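Local coordinates for Serine/threonine-protein kinase-like protein ACR4 (PDB 7A0J) that controls formative cell divisions in root meristems as a membrane receptor kinase responding to the CLE40 signal, represented here by its extracellular beta-propeller domain, at residues G245-R248 with A253-W256; Y273-A276 with F281-G284. One frame throughout, in Å; residues are numbered along the deposited sequence.

Contact 1 (G245-R248 with A253-W256); sequences GIKR and AVCW
G245 and V254 form an antiparallel hydrogen-bonded pair in the beta hairpin of strands 242-247 and 253-257, within the sixth repeat of the propeller ectodomain. Two bonds close the ring: G245 N gives to V254 O at 2.8 Å, and V254 N gives back to G245 O at 3.0 Å, with an N-H...O angle of 164°. The next pair, I246 with A253, is non-hydrogen-bonded; there A253 CA sends a CH toward G245 O.

K247 supplies the aliphatic part of the contact. Its CB stands clear, 5.3 Å from V254 CG1; with CG anti to the carbonyl carbon (chi1 -64°), the chain runs extended at about a right angle to V254. Contact begins with CG, 4.0 Å from V254 CG1; CD, on the far side of the zigzag, stands off at 4.5 Å, and CE returns to 3.8 Å from that methyl. Beyond it NZ has a long, weak ion pair with E231. C255 carries a disulfide to C244, a second tie between the two strands. The W256 indole, with CG between the backbone N and carbonyl carbon (chi1 66°), swings back obliquely until its CZ3 lies 3.8 Å from G245 N.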
loop_
_atom_site.group_PDB
_atom_site.type_symbol
_atom_site.label_atom_id
_atom_site.label_comp_id
_atom_site.label_asym_id
_atom_site.label_seq_id
_atom_site.Cartn_x
_atom_site.Cartn_y
_atom_site.Cartn_z
ATOM N N GLY A 245 13.384 -1.050 0.608
ATOM C CA GLY A 245 13.385 -1.100 -0.864
ATOM C C GLY A 245 14.140 -2.306 -1.383
ATOM O O GLY A 245 14.910 -2.908 -0.608
ATOM N N ILE A 246 13.903 -2.655 -2.648
ATOM C CA ILE A 246 14.650 -3.702 -3.401
ATOM C C ILE A 246 15.610 -2.985 -4.357
ATOM O O ILE A 246 15.122 -2.199 -5.188
ATOM C CB ILE A 246 13.670 -4.641 -4.136
ATOM C CG1 ILE A 246 12.755 -5.372 -3.148
ATOM C CG2 ILE A 246 14.415 -5.610 -5.042
ATOM C CD1 ILE A 246 11.656 -6.184 -3.799
ATOM N N LYS A 247 16.919 -3.229 -4.219
ATOM C CA LYS A 247 17.975 -2.686 -5.116
ATOM C C LYS A 247 17.841 -3.356 -6.488
ATOM O O LYS A 247 17.640 -4.579 -6.523
ATOM C CB LYS A 247 19.369 -2.934 -4.532
ATOM C CG LYS A 247 19.664 -2.226 -3.217
ATOM C CD LYS A 247 21.065 -2.492 -2.707
ATOM C CE LYS A 247 21.363 -1.812 -1.388
ATOM N NZ LYS A 247 22.777 -2.006 -0.986
ATOM N N ARG A 248 17.956 -2.584 -7.570
ATOM C CA ARG A 248 17.698 -3.055 -8.958
ATOM C C ARG A 248 18.743 -4.092 -9.381
ATOM O O ARG A 248 18.366 -5.035 -10.107
ATOM C CB ARG A 248 17.693 -1.881 -9.942
ATOM C CG ARG A 248 17.295 -2.272 -11.358
ATOM C CD ARG A 248 16.927 -1.064 -12.195
ATOM N NE ARG A 248 18.089 -0.235 -12.483
ATOM C CZ ARG A 248 18.043 1.033 -12.882
ATOM N NH1 ARG A 248 16.880 1.646 -13.036
ATOM N NH2 ARG A 248 19.166 1.690 -13.117
ATOM N N ALA A 253 17.110 -6.695 -0.363
ATOM C CA ALA A 253 16.331 -5.800 0.522
ATOM C C ALA A 253 17.292 -4.894 1.295
ATOM O O ALA A 253 18.330 -5.396 1.769
ATOM C CB ALA A 253 15.469 -6.610 1.460
ATOM N N VAL A 254 16.956 -3.607 1.403
ATOM C CA VAL A 254 17.656 -2.611 2.268
ATOM C C VAL A 254 16.582 -1.767 2.961
ATOM O O VAL A 254 15.617 -1.371 2.279
ATOM C CB VAL A 254 18.650 -1.747 1.462
ATOM C CG1 VAL A 254 17.996 -1.067 0.268
ATOM C CG2 VAL A 254 19.357 -0.725 2.340
ATOM N N CYS A 255 16.736 -1.536 4.269
ATOM C CA CYS A 255 15.809 -0.736 5.112
ATOM C C CYS A 255 16.575 0.402 5.795
ATOM O O CYS A 255 17.792 0.255 6.010
ATOM C CB CYS A 255 15.116 -1.610 6.152
ATOM S SG CYS A 255 14.152 -2.961 5.424
ATOM N N TRP A 256 15.872 1.490 6.112
ATOM C CA TRP A 256 16.431 2.713 6.747
ATOM C C TRP A 256 15.310 3.467 7.471
ATOM O O TRP A 256 14.134 3.255 7.117
ATOM C CB TRP A 256 17.114 3.590 5.688
ATOM C CG TRP A 256 16.167 4.151 4.671
ATOM C CD1 TRP A 256 15.551 5.367 4.709
ATOM C CD2 TRP A 256 15.713 3.511 3.465
ATOM N NE1 TRP A 256 14.750 5.530 3.612
ATOM C CE2 TRP A 256 14.828 4.409 2.829
ATOM C CE3 TRP A 256 15.965 2.273 2.860
ATOM C CZ2 TRP A 256 14.200 4.105 1.622
ATOM C CZ3 TRP A 256 15.344 1.975 1.666
ATOM C CH2 TRP A 256 14.472 2.881 1.058
#

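Contact 2 (Y273-A276 with F281-G284); sequences YDLA and FTCG
A276 and C283 face each other as an antiparallel hydrogen-bonded pair in the beta hairpin of strands 274-277 and 281-285, in the seventh repeat. Their backbones are joined by two short, straight bonds: A276 N to C283 O at 2.8 Å (165°) and C283 N to A276 O, also 2.8 Å. This end is the tightly packed one. T282 lays its methyl against the strand opposite, CG2 being 3.3 Å from A276 O; with CG2 anti to the backbone N, OG1 is left beside that N and hydrogen-bonds to Y242 OH. One residue along, L275 and G284 form a non-hydrogen-bonded pair whose CA atoms are 4.4 Å apart. The leucine's CD2 reaches over the glycine to within 3.6 Å of G284 CA.

At D274, toward the end marked by exposed Y273, the side chain leaves the contact, though the backbone D274 O still meets G284 CA at 3.4 Å. Within residues 281-284 the D274 side chain comes no nearer than 6.5 Å, from its CB to G284 CA, although it touches V285. Its carboxylate turns back on its own strand, where OD1 accepts L275 N at 2.9 Å on its anti side, well out of the carboxylate plane.

The hairpin is covered on both faces: L275 and T282 pack on C244 of strand 242-247, whereas A276 and C283 lie against I9 of strand 7-10. A disulfide from C283 to C295 fastens the middle strand to outer strand 294-297.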
loop_
_atom_site.group_PDB
_atom_site.type_symbol
_atom_site.label_atom_id
_atom_site.label_comp_id
_atom_site.label_asym_id
_atom_site.label_seq_id
_atom_site.Cartn_x
_atom_site.Cartn_y
_atom_site.Cartn_z
ATOM N N TYR A 273 11.381 -10.337 -5.158
ATOM C CA TYR A 273 10.782 -9.696 -6.358
ATOM C C TYR A 273 9.760 -8.633 -5.929
ATOM O O TYR A 273 9.339 -7.852 -6.803
ATOM C CB TYR A 273 10.200 -10.747 -7.312
ATOM C CG TYR A 273 8.853 -11.320 -6.948
ATOM C CD1 TYR A 273 7.682 -10.620 -7.198
ATOM C CD2 TYR A 273 8.740 -12.589 -6.403
ATOM C CE1 TYR A 273 6.440 -11.147 -6.881
ATOM C CE2 TYR A 273 7.506 -13.134 -6.084
ATOM C CZ TYR A 273 6.350 -12.411 -6.324
ATOM O OH TYR A 273 5.130 -12.939 -6.012
ATOM N N ASP A 274 9.384 -8.587 -4.644
ATOM C CA ASP A 274 8.447 -7.567 -4.098
ATOM C C ASP A 274 8.521 -7.536 -2.564
ATOM O O ASP A 274 8.936 -8.548 -1.967
ATOM C CB ASP A 274 7.016 -7.827 -4.575
ATOM C CG ASP A 274 6.150 -6.580 -4.652
ATOM O OD1 ASP A 274 6.616 -5.508 -4.216
ATOM O OD2 ASP A 274 5.016 -6.693 -5.159
ATOM N N LEU A 275 8.140 -6.400 -1.967
ATOM C CA LEU A 275 8.071 -6.182 -0.495
ATOM C C LEU A 275 6.681 -5.663 -0.117
ATOM O O LEU A 275 6.008 -5.072 -0.983
ATOM C CB LEU A 275 9.134 -5.165 -0.063
ATOM C CG LEU A 275 10.593 -5.598 -0.193
ATOM C CD1 LEU A 275 11.517 -4.498 0.306
ATOM C CD2 LEU A 275 10.858 -6.897 0.554
ATOM N N ALA A 276 6.285 -5.885 1.139
ATOM C CA ALA A 276 5.121 -5.260 1.811
ATOM C C ALA A 276 5.549 -4.836 3.220
ATOM O O ALA A 276 6.392 -5.533 3.814
ATOM C CB ALA A 276 3.958 -6.220 1.848
ATOM N N PHE A 281 7.122 -4.074 10.924
ATOM C CA PHE A 281 7.693 -5.277 10.265
ATOM C C PHE A 281 7.442 -5.228 8.754
ATOM O O PHE A 281 6.428 -4.647 8.314
ATOM C CB PHE A 281 7.113 -6.554 10.877
ATOM C CG PHE A 281 5.618 -6.677 10.747
ATOM C CD1 PHE A 281 4.775 -6.039 11.643
ATOM C CD2 PHE A 281 5.056 -7.422 9.721
ATOM C CE1 PHE A 281 3.399 -6.145 11.518
ATOM C CE2 PHE A 281 3.679 -7.528 9.600
ATOM C CZ PHE A 281 2.855 -6.886 10.495
ATOM N N THR A 282 8.359 -5.836 7.997
ATOM C CA THR A 282 8.344 -5.932 6.515
ATOM C C THR A 282 8.363 -7.411 6.122
ATOM O O THR A 282 9.023 -8.200 6.824
ATOM C CB THR A 282 9.531 -5.167 5.914
ATOM O OG1 THR A 282 9.378 -3.799 6.286
ATOM C CG2 THR A 282 9.631 -5.279 4.407
ATOM N N CYS A 283 7.660 -7.758 5.043
ATOM C CA CYS A 283 7.659 -9.109 4.426
ATOM C C CYS A 283 8.092 -8.992 2.962
ATOM O O CYS A 283 7.683 -8.021 2.300
ATOM C CB CYS A 283 6.286 -9.762 4.530
ATOM S SG CYS A 283 5.712 -9.936 6.240
ATOM N N GLY A 284 8.912 -9.940 2.499
ATOM C CA GLY A 284 9.332 -10.073 1.093
ATOM C C GLY A 284 8.923 -11.422 0.531
ATOM O O GLY A 284 8.821 -12.380 1.322
#

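Overall arrangement
Contacts 1 and 2 are hairpins of consecutive propeller repeats, following one another along the chain with centres about 10 Å apart. Both are largely buried, but contact 2 lies nearer the chain's centre (about 11 Å against 16 Å). Contact 1 joins the second and third strands of its sheet and includes a partly exposed lysine; contact 2 joins the first and second, and is apolar in its side chains, with a leucine and a threonine methyl lying over the backbone. In contact 1 the disulfide ties the hairpin's own two strands; in contact 2 a different one runs from the hairpin to a third strand. The sheets meet through I246, whose CD1 lies 3.4 Å from D274 N.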